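PDB 5JQC: Lmo1076 protein from Listeria monocytogenes serovar 1/2a, which is a putative secreted autolysin, probably an amidase or related cell-wall hydrolase, seen here as the part built of three GW domains of the SH3 clan. Local coordinates for residues I17-N22 / E68-R73; E25-V30 / F94-K99; D33-Y38 / W88-A93; D62-K67 / Q78-N83; A100-T105 / Q150-G155. All coordinates share one frame; numbering follows the deposited sequence.

Overall arrangement
The chain enters the first GW domain with strand 19-29. Its start pairs with the end of strand 62-71 in interaction 1, and its end pairs with strand 94-96 in interaction 2. Interaction 3 joins 33-38 to 88-93 and is nested inside the loop of interaction 2. Interaction 4, within the hairpin of strands 62-71 and 74-81, is nested inside both of these loops. Interaction 1 crosses interactions 2, 3 and 4. Interactions 1, 2 and 4 pair strands of the first domain's five-stranded sheet, and interaction 3 joins strand 36-37 to its edge strand 84-90. Interaction 5 follows in series and opens the equivalent sheet of the second domain. It touches interaction 2 through P98 and I153.

Interaction 1: I17-N22 / E68-R73. With SO4 (sulfate ion), chain F.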
# COMPACT_ATOMS: atom_id res chain seq x y z
N ILE A 17 1.28 -41.83 2.24
CA ILE A 17 1.28 -40.41 1.90
C ILE A 17 0.55 -40.26 0.56
O ILE A 17 1.03 -40.72 -0.48
CB ILE A 17 2.71 -39.85 1.82
CG1 ILE A 17 3.45 -40.09 3.14
CG2 ILE A 17 2.69 -38.34 1.52
CD1 ILE A 17 4.86 -39.60 3.15
N LYS A 18 -0.62 -39.62 0.60
CA LYS A 18 -1.48 -39.57 -0.59
C LYS A 18 -1.16 -38.37 -1.48
O LYS A 18 -1.43 -38.42 -2.69
CB LYS A 18 -2.94 -39.50 -0.15
CG LYS A 18 -3.39 -40.67 0.73
CD LYS A 18 -4.83 -40.46 1.24
CE LYS A 18 -5.41 -41.74 1.80
NZ LYS A 18 -6.84 -41.63 2.19
N GLN A 19 -0.67 -37.28 -0.89
CA GLN A 19 -0.35 -36.04 -1.58
C GLN A 19 0.75 -35.32 -0.84
O GLN A 19 0.83 -35.35 0.39
CB GLN A 19 -1.54 -35.07 -1.68
CG GLN A 19 -2.82 -35.66 -2.26
CD GLN A 19 -3.90 -34.63 -2.35
OE1 GLN A 19 -3.67 -33.45 -2.07
NE2 GLN A 19 -5.10 -35.06 -2.73
N GLN A 20 1.61 -34.65 -1.60
CA GLN A 20 2.64 -33.84 -0.96
C GLN A 20 2.94 -32.64 -1.85
O GLN A 20 2.90 -32.76 -3.07
CB GLN A 20 3.90 -34.67 -0.72
CG GLN A 20 4.92 -34.02 0.19
CD GLN A 20 6.00 -35.02 0.52
OE1 GLN A 20 5.95 -36.16 0.06
NE2 GLN A 20 6.97 -34.61 1.34
N LYS A 21 3.23 -31.50 -1.23
CA LYS A 21 3.61 -30.35 -2.05
C LYS A 21 4.44 -29.39 -1.22
O LYS A 21 4.23 -29.24 -0.01
CB LYS A 21 2.39 -29.63 -2.62
CG LYS A 21 1.51 -28.96 -1.57
CD LYS A 21 0.36 -28.23 -2.23
CE LYS A 21 -0.78 -27.99 -1.23
NZ LYS A 21 -1.82 -27.09 -1.81
N ASN A 22 5.36 -28.73 -1.90
CA ASN A 22 6.07 -27.60 -1.33
C ASN A 22 5.18 -26.37 -1.34
O ASN A 22 4.40 -26.16 -2.27
CB ASN A 22 7.34 -27.29 -2.14
CG ASN A 22 8.30 -28.44 -2.18
OD1 ASN A 22 8.39 -29.21 -1.23
ND2 ASN A 22 9.03 -28.56 -3.29
N GLU A 68 3.57 -29.51 2.72
CA GLU A 68 2.37 -30.11 3.29
C GLU A 68 2.24 -31.51 2.71
O GLU A 68 2.58 -31.73 1.55
CB GLU A 68 1.10 -29.32 2.99
CG GLU A 68 1.21 -27.83 3.24
CD GLU A 68 -0.15 -27.16 3.32
OE1 GLU A 68 -1.15 -27.86 3.05
OE2 GLU A 68 -0.20 -25.95 3.65
N GLY A 69 1.72 -32.43 3.52
CA GLY A 69 1.47 -33.80 3.09
C GLY A 69 0.25 -34.37 3.79
O GLY A 69 -0.00 -34.06 4.96
N THR A 70 -0.53 -35.18 3.08
CA THR A 70 -1.76 -35.70 3.65
C THR A 70 -1.68 -37.22 3.76
O THR A 70 -0.98 -37.87 2.98
CB THR A 70 -2.99 -35.30 2.81
OG1 THR A 70 -2.96 -35.96 1.54
CG2 THR A 70 -3.01 -33.80 2.62
N THR A 71 -2.35 -37.75 4.77
CA THR A 71 -2.65 -39.18 4.86
C THR A 71 -4.12 -39.31 5.23
O THR A 71 -4.80 -38.31 5.47
CB THR A 71 -1.81 -39.89 5.92
OG1 THR A 71 -2.39 -39.66 7.21
CG2 THR A 71 -0.39 -39.38 5.95
N SER A 72 -4.59 -40.55 5.34
CA SER A 72 -5.95 -40.80 5.78
C SER A 72 -6.28 -40.15 7.13
O SER A 72 -7.47 -39.93 7.44
CB SER A 72 -6.16 -42.30 5.84
OG SER A 72 -7.50 -42.62 6.15
N ARG A 73 -5.28 -39.81 7.95
CA ARG A 73 -5.58 -39.26 9.26
C ARG A 73 -5.57 -37.74 9.32
O ARG A 73 -6.01 -37.18 10.33
CB ARG A 73 -4.60 -39.80 10.30
CG ARG A 73 -4.71 -41.29 10.53
CD ARG A 73 -3.58 -41.76 11.44
NE ARG A 73 -3.57 -43.22 11.54
CZ ARG A 73 -4.31 -43.90 12.42
NH1 ARG A 73 -4.26 -45.22 12.46
NH2 ARG A 73 -5.10 -43.26 13.26
S SO4 F . -8.44 -41.23 -1.69
O1 SO4 F . -8.55 -39.95 -2.38
O2 SO4 F . -7.27 -41.98 -2.13
O3 SO4 F . -8.28 -40.99 -0.25
O4 SO4 F . -9.63 -42.01 -2.02
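An antiparallel strand pair in the sheet of the first GW domain, an SH3-like unit, brings 17-22 against 68-73. K21 and E68 form a hydrogen-bonded pair. K21 N donates to E68 O at 2.9 Å, and E68 N donates to K21 O at 2.8 Å. Next to them Q20 faces G69, with 4.2 Å between their CA atoms. Further on, K18 N reaches T70 O at 3.0 Å. T70 OG1 lies 3.6 Å from Q19 CB. That hydroxyl sits between its own backbone N and carbonyl carbon (chi1 68°), which turns it to the Q19 side chain. The extended K18 chain passes S72, and its NZ donates to O3 of a sulfate ion, probably from the crystallisation liquor, at 2.9 Å. T71 OG1 accepts from R73 N in an ST turn. The carboxylate of E68 is held by Y96 and K91. Strand 74-81 flanks strand 62-71, with T75 against E68 and T70.

Interaction 2: E25-V30 / F94-K99; sequences EDAKVV and FVYYPK. With PEG (di(hydroxyethyl)ether), chain H.
A27 and Y96 face each other as a non-hydrogen-bonded pair where the first and last strands of the SH3-like GW domain run antiparallel. A27 CB lies 3.6 Å from Y96 CD1. On the same face V29 and F94 lie side by side, and V29 CG2 touches F94 CE2. Between these pairs K28 and V95 exchange two backbone bonds. K28 N donates to V95 O at 2.8 Å, and V95 N donates to K28 O. Beyond Y96, the N of Y97 donates to D26 O. The Y97 ring turns its edge to the D26-A27 peptide. E25 crosses Y96 at about a right angle and lays its CG 3.8 Å from Y96 CE2. The E25 chain is bent at chi2 (-68°), which brings its carboxylate to K99 in a long salt bridge.

Outer partners hold the polar ends. Y96 OH bonds to E68, Y97 OH to D62, and K99 NZ to the carbonyl of S24. F94 meets F79 edge-to-face in the domain core. K28 NZ donates to three oxygens of a di(hydroxyethyl)ether molecule, and its bond to O1 is 2.6 Å long. A water joins the two segments near E25. It accepts from D26 N at 2.7 Å, and E25 OE1 and Y97 O, 2.7 and 2.9 Å from it, are among the acceptors that compete for its protons.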
# COMPACT_ATOMS: atom_id res chain seq x y z
N GLU A 25 4.63 -20.23 3.08
CA GLU A 25 3.63 -19.56 3.90
C GLU A 25 4.26 -19.17 5.22
O GLU A 25 5.17 -19.83 5.72
CB GLU A 25 2.40 -20.46 4.18
CG GLU A 25 1.66 -21.00 2.96
CD GLU A 25 0.95 -19.92 2.16
OE1 GLU A 25 0.58 -18.87 2.74
OE2 GLU A 25 0.76 -20.13 0.94
N ASP A 26 3.75 -18.09 5.79
CA ASP A 26 4.00 -17.76 7.18
C ASP A 26 2.80 -18.16 8.03
O ASP A 26 1.65 -18.10 7.57
CB ASP A 26 4.28 -16.26 7.34
CG ASP A 26 5.55 -15.84 6.64
OD1 ASP A 26 6.64 -16.09 7.21
OD2 ASP A 26 5.45 -15.29 5.52
N ALA A 27 3.07 -18.59 9.26
CA ALA A 27 1.97 -18.98 10.12
C ALA A 27 2.40 -18.81 11.57
O ALA A 27 3.60 -18.73 11.88
CB ALA A 27 1.55 -20.43 9.86
N LYS A 28 1.41 -18.78 12.45
CA LYS A 28 1.62 -18.78 13.88
C LYS A 28 1.08 -20.08 14.46
O LYS A 28 -0.09 -20.42 14.24
CB LYS A 28 0.93 -17.58 14.56
CG LYS A 28 1.43 -17.34 15.97
CD LYS A 28 0.82 -16.11 16.60
CE LYS A 28 -0.60 -16.37 17.06
NZ LYS A 28 -1.16 -15.19 17.77
N VAL A 29 1.93 -20.80 15.19
CA VAL A 29 1.47 -21.94 15.97
C VAL A 29 0.53 -21.46 17.08
O VAL A 29 0.87 -20.55 17.85
CB VAL A 29 2.68 -22.70 16.55
CG1 VAL A 29 2.22 -23.88 17.37
CG2 VAL A 29 3.63 -23.15 15.44
N VAL A 30 -0.65 -22.07 17.16
CA VAL A 30 -1.67 -21.66 18.12
C VAL A 30 -2.25 -22.90 18.79
O VAL A 30 -2.71 -23.82 18.10
CB VAL A 30 -2.79 -20.85 17.44
CG1 VAL A 30 -3.89 -20.53 18.46
CG2 VAL A 30 -2.22 -19.59 16.83
N PHE A 94 -1.80 -24.76 13.35
CA PHE A 94 -1.26 -23.50 12.85
C PHE A 94 -2.36 -22.56 12.36
O PHE A 94 -3.39 -23.00 11.84
CB PHE A 94 -0.29 -23.70 11.66
CG PHE A 94 0.84 -24.66 11.93
CD1 PHE A 94 0.65 -26.03 11.83
CD2 PHE A 94 2.11 -24.19 12.22
CE1 PHE A 94 1.71 -26.90 12.06
CE2 PHE A 94 3.17 -25.05 12.44
CZ PHE A 94 2.97 -26.41 12.36
N VAL A 95 -2.10 -21.25 12.48
CA VAL A 95 -2.90 -20.20 11.84
C VAL A 95 -2.04 -19.52 10.77
O VAL A 95 -1.06 -18.83 11.09
CB VAL A 95 -3.41 -19.16 12.84
CG1 VAL A 95 -4.21 -18.09 12.13
CG2 VAL A 95 -4.28 -19.84 13.91
N TYR A 96 -2.40 -19.71 9.50
CA TYR A 96 -1.63 -19.13 8.40
C TYR A 96 -1.93 -17.64 8.29
O TYR A 96 -3.09 -17.21 8.39
CB TYR A 96 -1.96 -19.79 7.06
CG TYR A 96 -1.39 -21.18 6.85
CD1 TYR A 96 -1.06 -22.00 7.92
CD2 TYR A 96 -1.20 -21.66 5.56
CE1 TYR A 96 -0.55 -23.26 7.71
CE2 TYR A 96 -0.68 -22.92 5.33
CZ TYR A 96 -0.35 -23.72 6.41
OH TYR A 96 0.16 -24.99 6.20
N TYR A 97 -0.88 -16.85 8.07
CA TYR A 97 -1.07 -15.44 7.76
C TYR A 97 -1.47 -15.27 6.30
O TYR A 97 -0.89 -15.91 5.41
CB TYR A 97 0.21 -14.65 8.01
CG TYR A 97 0.57 -14.48 9.47
CD1 TYR A 97 -0.11 -13.58 10.28
CD2 TYR A 97 1.63 -15.18 10.02
CE1 TYR A 97 0.24 -13.41 11.60
CE2 TYR A 97 1.98 -15.01 11.34
CZ TYR A 97 1.29 -14.13 12.13
OH TYR A 97 1.66 -13.99 13.45
N PRO A 98 -2.46 -14.44 6.01
CA PRO A 98 -2.78 -14.11 4.63
C PRO A 98 -1.67 -13.25 4.05
O PRO A 98 -0.95 -12.57 4.78
CB PRO A 98 -4.08 -13.32 4.75
CG PRO A 98 -3.90 -12.62 6.06
CD PRO A 98 -3.27 -13.66 6.96
N LYS A 99 -1.55 -13.27 2.72
CA LYS A 99 -0.57 -12.45 2.02
C LYS A 99 -1.26 -11.30 1.31
O LYS A 99 -2.40 -11.43 0.86
CB LYS A 99 0.23 -13.28 1.01
CG LYS A 99 1.06 -14.42 1.61
CD LYS A 99 1.66 -15.29 0.49
CE LYS A 99 2.61 -16.36 1.04
NZ LYS A 99 3.15 -17.21 -0.05
C1 PEG H . -4.58 -16.09 17.05
O1 PEG H . -3.63 -15.92 18.11
C2 PEG H . -3.93 -15.85 15.69
O2 PEG H . -3.22 -14.61 15.70
C3 PEG H . -2.54 -14.32 14.47
C4 PEG H . -1.92 -12.92 14.55
O4 PEG H . -0.85 -12.89 15.50
O HOH W 1 1.60 -17.08 4.48

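Interaction 3: D33-Y38 / W88-A93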
# COMPACT_ATOMS: atom_id res chain seq x y z
N ASP A 33 -0.65 -27.69 22.05
CA ASP A 33 -0.18 -28.57 23.11
C ASP A 33 -0.59 -30.01 22.86
O ASP A 33 0.15 -30.94 23.21
CB ASP A 33 -0.71 -28.08 24.46
CG ASP A 33 -0.74 -26.57 24.56
OD1 ASP A 33 -1.82 -25.98 24.33
OD2 ASP A 33 0.32 -25.97 24.85
N GLY A 34 -1.76 -30.22 22.26
CA GLY A 34 -2.25 -31.56 22.01
C GLY A 34 -1.81 -32.17 20.69
O GLY A 34 -2.45 -33.10 20.20
N HIS A 35 -0.72 -31.67 20.11
CA HIS A 35 -0.20 -32.20 18.85
C HIS A 35 1.27 -32.52 18.99
O HIS A 35 1.99 -31.94 19.81
CB HIS A 35 -0.37 -31.22 17.70
CG HIS A 35 -1.79 -30.96 17.33
ND1 HIS A 35 -2.44 -29.79 17.66
CD2 HIS A 35 -2.68 -31.70 16.64
CE1 HIS A 35 -3.67 -29.82 17.19
NE2 HIS A 35 -3.85 -30.97 16.57
N GLY A 36 1.74 -33.44 18.14
CA GLY A 36 3.12 -33.87 18.14
C GLY A 36 3.91 -33.30 16.98
O GLY A 36 3.35 -32.99 15.92
N VAL A 37 5.22 -33.16 17.18
CA VAL A 37 6.17 -32.85 16.12
C VAL A 37 6.88 -34.14 15.76
O VAL A 37 7.27 -34.92 16.64
CB VAL A 37 7.17 -31.76 16.57
CG1 VAL A 37 8.11 -31.38 15.43
CG2 VAL A 37 6.44 -30.53 17.10
N TYR A 38 7.05 -34.39 14.46
CA TYR A 38 7.59 -35.66 13.98
C TYR A 38 8.67 -35.39 12.94
O TYR A 38 8.69 -34.34 12.29
CB TYR A 38 6.48 -36.56 13.41
CG TYR A 38 5.39 -36.90 14.43
CD1 TYR A 38 4.30 -36.06 14.63
CD2 TYR A 38 5.47 -38.07 15.19
CE1 TYR A 38 3.31 -36.37 15.56
CE2 TYR A 38 4.48 -38.39 16.12
CZ TYR A 38 3.40 -37.54 16.30
OH TYR A 38 2.42 -37.84 17.23
N TRP A 88 7.48 -31.93 11.32
CA TRP A 88 6.13 -31.92 10.78
C TRP A 88 5.11 -31.93 11.91
O TRP A 88 5.30 -32.61 12.91
CB TRP A 88 5.87 -33.13 9.90
CG TRP A 88 6.76 -33.21 8.77
CD1 TRP A 88 8.10 -33.46 8.80
CD2 TRP A 88 6.40 -33.06 7.40
NE1 TRP A 88 8.60 -33.47 7.52
CE2 TRP A 88 7.58 -33.23 6.64
CE3 TRP A 88 5.20 -32.80 6.74
CZ2 TRP A 88 7.59 -33.15 5.25
CZ3 TRP A 88 5.21 -32.72 5.35
CH2 TRP A 88 6.39 -32.90 4.62
N MSE A 89 4.02 -31.20 11.71
CA MSE A 89 2.94 -31.17 12.68
C MSE A 89 1.59 -30.99 11.97
O MSE A 89 1.53 -30.44 10.86
CB MSE A 89 3.18 -30.04 13.69
CG MSE A 89 2.08 -29.88 14.74
SE MSE A 89 2.66 -29.00 16.40
CE MSE A 89 3.37 -27.31 15.69
N ASP A 90 0.55 -31.53 12.59
CA ASP A 90 -0.82 -31.37 12.12
C ASP A 90 -1.07 -29.93 11.70
O ASP A 90 -0.84 -29.00 12.47
CB ASP A 90 -1.79 -31.77 13.25
CG ASP A 90 -3.18 -32.17 12.75
OD1 ASP A 90 -3.71 -31.57 11.79
OD2 ASP A 90 -3.74 -33.11 13.34
N LYS A 91 -1.54 -29.76 10.46
CA LYS A 91 -1.83 -28.43 9.94
C LYS A 91 -2.78 -27.65 10.85
O LYS A 91 -2.71 -26.41 10.90
CB LYS A 91 -2.42 -28.55 8.53
CG LYS A 91 -2.74 -27.24 7.87
CD LYS A 91 -3.13 -27.49 6.44
CE LYS A 91 -3.24 -26.19 5.68
NZ LYS A 91 -3.54 -26.47 4.25
N ARG A 92 -3.65 -28.35 11.58
CA ARG A 92 -4.60 -27.68 12.47
C ARG A 92 -3.91 -26.97 13.62
O ARG A 92 -4.49 -26.05 14.21
CB ARG A 92 -5.61 -28.70 13.02
CG ARG A 92 -6.67 -29.18 12.02
CD ARG A 92 -7.55 -30.27 12.65
NE ARG A 92 -6.73 -31.42 13.03
CZ ARG A 92 -7.09 -32.38 13.89
NH1 ARG A 92 -8.28 -32.35 14.50
NH2 ARG A 92 -6.24 -33.36 14.15
N ALA A 93 -2.68 -27.35 13.95
CA ALA A 93 -1.95 -26.64 14.99
C ALA A 93 -1.51 -25.22 14.58
O ALA A 93 -0.91 -24.53 15.40
CB ALA A 93 -0.72 -27.46 15.40
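H35, W88 and M89 carry most of this contact, which packs the short strand 36-37 of the SH3-like GW domain against the end of strand 84-90 and the 3-10 turn after it. The imidazole of H35 lies among D90, R92 and A93. Its CD2 is 3.5 Å from D90 CB, and A93 N lies over one ring face. H35 ND1 is buried against A93 CB at 3.7 Å and has no polar partner in the model. M89, a selenomethionine, has its CG anti to the backbone N (chi1 178°) and sets SE 4.0 Å from H35 CB. SE also meets V37 CG2. W88 and Y38 form a single hydrogen-bonded bridge, with Y38 N to W88 O and W88 N to Y38 O both 2.9 Å. The edge of the indole, at CD1, meets Y38 O. R92 fixes the D90 carboxylate beside H35 with a side-on grip through two nitrogens, in which R92 NH2 to D90 OD2 is 2.6 Å.

Interaction 4: D62-K67 / Q78-N83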
# COMPACT_ATOMS: atom_id res chain seq x y z
N ASP A 62 6.00 -17.36 15.49
CA ASP A 62 5.81 -17.34 14.05
C ASP A 62 6.77 -18.31 13.38
O ASP A 62 7.95 -18.42 13.76
CB ASP A 62 6.02 -15.92 13.50
CG ASP A 62 4.79 -15.03 13.70
OD1 ASP A 62 3.85 -15.45 14.42
OD2 ASP A 62 4.77 -13.91 13.15
N VAL A 63 6.28 -19.02 12.37
CA VAL A 63 7.05 -20.05 11.70
C VAL A 63 6.83 -19.92 10.20
O VAL A 63 5.92 -19.23 9.74
CB VAL A 63 6.68 -21.47 12.16
CG1 VAL A 63 7.12 -21.70 13.60
CG2 VAL A 63 5.18 -21.70 12.02
N LYS A 64 7.68 -20.62 9.46
CA LYS A 64 7.58 -20.72 8.01
C LYS A 64 7.10 -22.12 7.67
O LYS A 64 7.59 -23.10 8.24
CB LYS A 64 8.94 -20.45 7.36
CG LYS A 64 9.53 -19.06 7.62
CD LYS A 64 9.24 -18.10 6.46
CE LYS A 64 10.00 -16.79 6.60
NZ LYS A 64 9.89 -15.96 5.36
N ILE A 65 6.15 -22.23 6.75
CA ILE A 65 5.63 -23.52 6.34
C ILE A 65 6.23 -23.83 4.98
O ILE A 65 6.05 -23.07 4.02
CB ILE A 65 4.09 -23.53 6.28
CG1 ILE A 65 3.51 -23.11 7.63
CG2 ILE A 65 3.59 -24.92 5.91
CD1 ILE A 65 3.86 -24.04 8.78
N LEU A 66 6.92 -24.97 4.90
CA LEU A 66 7.70 -25.36 3.73
C LEU A 66 7.04 -26.44 2.89
O LEU A 66 7.15 -26.42 1.66
CB LEU A 66 9.09 -25.85 4.18
CG LEU A 66 10.15 -24.85 4.63
CD1 LEU A 66 9.84 -24.27 5.99
CD2 LEU A 66 11.50 -25.57 4.66
N LYS A 67 6.37 -27.40 3.52
CA LYS A 67 5.77 -28.50 2.79
C LYS A 67 4.47 -28.88 3.48
O LYS A 67 4.29 -28.61 4.67
CB LYS A 67 6.65 -29.76 2.73
CG LYS A 67 8.08 -29.59 2.21
CD LYS A 67 8.78 -30.95 2.22
CE LYS A 67 10.27 -30.82 1.90
NZ LYS A 67 10.49 -30.29 0.53
N GLN A 78 5.42 -29.23 7.24
CA GLN A 78 6.80 -29.07 7.70
C GLN A 78 7.09 -27.59 7.96
O GLN A 78 7.16 -26.80 7.01
CB GLN A 78 7.80 -29.62 6.67
CG GLN A 78 9.26 -29.43 7.07
CD GLN A 78 10.24 -29.61 5.92
OE1 GLN A 78 10.15 -28.94 4.90
NE2 GLN A 78 11.19 -30.53 6.09
N PHE A 79 7.28 -27.24 9.23
CA PHE A 79 7.51 -25.86 9.64
C PHE A 79 8.94 -25.68 10.14
O PHE A 79 9.60 -26.63 10.56
CB PHE A 79 6.55 -25.44 10.75
CG PHE A 79 6.78 -26.16 12.05
CD1 PHE A 79 6.48 -27.51 12.18
CD2 PHE A 79 7.29 -25.49 13.15
CE1 PHE A 79 6.69 -28.17 13.36
CE2 PHE A 79 7.49 -26.16 14.35
CZ PHE A 79 7.19 -27.50 14.45
N SER A 80 9.38 -24.42 10.12
CA SER A 80 10.73 -24.04 10.53
C SER A 80 10.67 -22.82 11.43
O SER A 80 9.95 -21.86 11.15
CB SER A 80 11.59 -23.73 9.31
OG SER A 80 11.16 -22.53 8.69
N LEU A 81 11.45 -22.85 12.50
CA LEU A 81 11.55 -21.74 13.44
C LEU A 81 12.88 -21.03 13.21
O LEU A 81 13.95 -21.64 13.34
CB LEU A 81 11.43 -22.22 14.88
CG LEU A 81 11.49 -21.08 15.89
CD1 LEU A 81 10.37 -20.09 15.61
CD2 LEU A 81 11.40 -21.62 17.30
N ASN A 82 12.81 -19.74 12.88
CA ASN A 82 13.99 -18.95 12.55
C ASN A 82 14.82 -19.66 11.50
O ASN A 82 16.04 -19.80 11.63
CB ASN A 82 14.83 -18.64 13.79
CG ASN A 82 14.03 -17.94 14.87
OD1 ASN A 82 14.08 -18.32 16.04
ND2 ASN A 82 13.27 -16.93 14.47
N ASN A 83 14.14 -20.16 10.47
CA ASN A 83 14.74 -20.86 9.33
C ASN A 83 15.47 -22.14 9.73
O ASN A 83 16.23 -22.69 8.93
CB ASN A 83 15.66 -19.92 8.54
CG ASN A 83 14.93 -18.70 8.00
OD1 ASN A 83 14.20 -18.79 7.00
ND2 ASN A 83 15.11 -17.55 8.65
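K67 and Q78 lie side by side and point the same way in the hairpin formed by strands 62-71 and 74-81 in the SH3-like GW domain. The Q78 chain is extended, with CG anti to the backbone N (chi1 178°), and it carries the amide alongside K67. Its OE1 lies 3.3 Å from L66 CB and 3.5 Å from K67 CG. This oxygen is buried among carbon atoms and has no polar partner in the model. K67 NZ is hydrogen-bonded to N22 OD1. S80 holds its OG between its own N and carbonyl carbon (chi1 70°), 3.3 Å from K64 CB. L66 CD1 also packs on that hydroxyl.

The face opposite K64 and S80 carries I65 and F79 and turns to the core. I65 crosses F79 at a slant, with its CD1 3.6 Å from F79 CB. V63 CG1 comes to the edge of the F79 ring at CD2. The same ring meets F94 and Y58 edge-to-face. L81 CD1 touches V63 CG1 and D62 O. The backbone holds these side chains in step. K64 and S80 exchange two backbone hydrogen bonds. L66 N donates to Q78 O at 2.8 Å, with an N-H...O angle of 170°.

Interaction 5: A100-T105 / Q150-G155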
# COMPACT_ATOMS: atom_id res chain seq x y z
N ALA A 100 -0.57 -10.16 1.22
CA ALA A 100 -1.07 -9.04 0.45
C ALA A 100 -1.03 -9.40 -1.03
O ALA A 100 -0.10 -10.05 -1.49
CB ALA A 100 -0.23 -7.79 0.69
N THR A 101 -2.04 -8.95 -1.77
CA THR A 101 -2.03 -9.09 -3.22
C THR A 101 -1.82 -7.72 -3.89
O THR A 101 -1.85 -6.67 -3.24
CB THR A 101 -3.34 -9.72 -3.72
OG1 THR A 101 -4.45 -8.88 -3.35
CG2 THR A 101 -3.52 -11.09 -3.10
N ASN A 102 -1.60 -7.76 -5.20
CA ASN A 102 -1.47 -6.56 -6.01
C ASN A 102 -0.35 -5.66 -5.50
O ASN A 102 -0.44 -4.43 -5.59
CB ASN A 102 -2.80 -5.81 -6.08
CG ASN A 102 -3.02 -5.11 -7.42
OD1 ASN A 102 -2.49 -5.53 -8.45
ND2 ASN A 102 -3.82 -4.05 -7.41
N VAL A 103 0.70 -6.26 -4.94
CA VAL A 103 1.78 -5.51 -4.29
C VAL A 103 2.70 -4.93 -5.35
O VAL A 103 3.33 -5.68 -6.11
CB VAL A 103 2.57 -6.42 -3.33
CG1 VAL A 103 3.64 -5.61 -2.60
CG2 VAL A 103 1.63 -7.11 -2.35
N LYS A 104 2.81 -3.61 -5.40
CA LYS A 104 3.75 -3.01 -6.34
C LYS A 104 4.36 -1.74 -5.77
O LYS A 104 3.75 -1.04 -4.94
CB LYS A 104 3.09 -2.72 -7.70
CG LYS A 104 1.91 -1.78 -7.72
CD LYS A 104 1.37 -1.69 -9.14
CE LYS A 104 0.29 -0.63 -9.32
NZ LYS A 104 0.24 -0.15 -10.74
N THR A 105 5.58 -1.46 -6.21
CA THR A 105 6.26 -0.21 -5.91
C THR A 105 5.54 0.95 -6.60
O THR A 105 5.01 0.80 -7.70
CB THR A 105 7.71 -0.30 -6.36
OG1 THR A 105 8.38 -1.33 -5.62
CG2 THR A 105 8.45 1.03 -6.14
N GLN A 150 2.23 -0.11 -2.68
CA GLN A 150 0.85 -0.48 -2.37
C GLN A 150 0.75 -1.99 -2.18
O GLN A 150 1.61 -2.75 -2.62
CB GLN A 150 -0.14 -0.04 -3.45
CG GLN A 150 0.00 -0.73 -4.77
CD GLN A 150 -1.18 -0.46 -5.67
OE1 GLN A 150 -1.59 0.67 -5.82
NE2 GLN A 150 -1.75 -1.52 -6.26
N GLY A 151 -0.33 -2.39 -1.51
CA GLY A 151 -0.68 -3.78 -1.34
C GLY A 151 -2.13 -3.87 -0.97
O GLY A 151 -2.67 -2.95 -0.34
N GLN A 152 -2.80 -4.96 -1.34
CA GLN A 152 -4.22 -5.09 -1.08
C GLN A 152 -4.48 -6.30 -0.20
O GLN A 152 -3.71 -7.26 -0.20
CB GLN A 152 -5.02 -5.23 -2.37
CG GLN A 152 -4.94 -3.99 -3.23
CD GLN A 152 -5.70 -4.14 -4.54
OE1 GLN A 152 -6.15 -5.24 -4.88
NE2 GLN A 152 -5.84 -3.03 -5.27
N ILE A 153 -5.57 -6.22 0.54
CA ILE A 153 -6.05 -7.33 1.36
C ILE A 153 -7.48 -7.02 1.76
O ILE A 153 -7.83 -5.88 2.10
CB ILE A 153 -5.14 -7.57 2.58
CG1 ILE A 153 -5.50 -8.90 3.23
CG2 ILE A 153 -5.29 -6.48 3.61
CD1 ILE A 153 -4.45 -9.37 4.19
N SER A 154 -8.31 -8.05 1.69
CA SER A 154 -9.72 -7.95 2.06
C SER A 154 -10.43 -6.90 1.22
O SER A 154 -11.42 -6.30 1.65
CB SER A 154 -9.88 -7.66 3.55
OG SER A 154 -9.45 -8.79 4.29
N GLY A 155 -9.95 -6.69 -0.00
CA GLY A 155 -10.55 -5.72 -0.89
C GLY A 155 -10.18 -4.29 -0.62
O GLY A 155 -10.73 -3.39 -1.28
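Strands 103-105 and 150-153 run antiparallel at 168°, and a beta bulge shifts their register by one residue between T101 and K104. T101 N donates to Q152 O at 2.8 Å, and Q152 N donates to T101 O at 2.7 Å. Past the bulge, Q150 N reaches K104 O at 2.9 Å. N102 sits at the bulge with positive phi (57°). Its carbonyl is met by the side chain of Q150, whose NE2 donates to N102 O at 3.3 Å. This bond is nearly straight and lies in both the amide plane and the carbonyl plane. K104 and Q150 extend side by side, with their CG atoms 3.7 Å apart. N102 and Q152 also run alongside each other, their amide planes about 62° apart. On the other side V103 CG2 packs over G151 CA at 4.2 Å. The pairing joins the start of strand 103-112 to strand 144-153 in the second GW domain. Here a side-chain amide satisfies the carbonyl that the bulge takes out of the regular ladder.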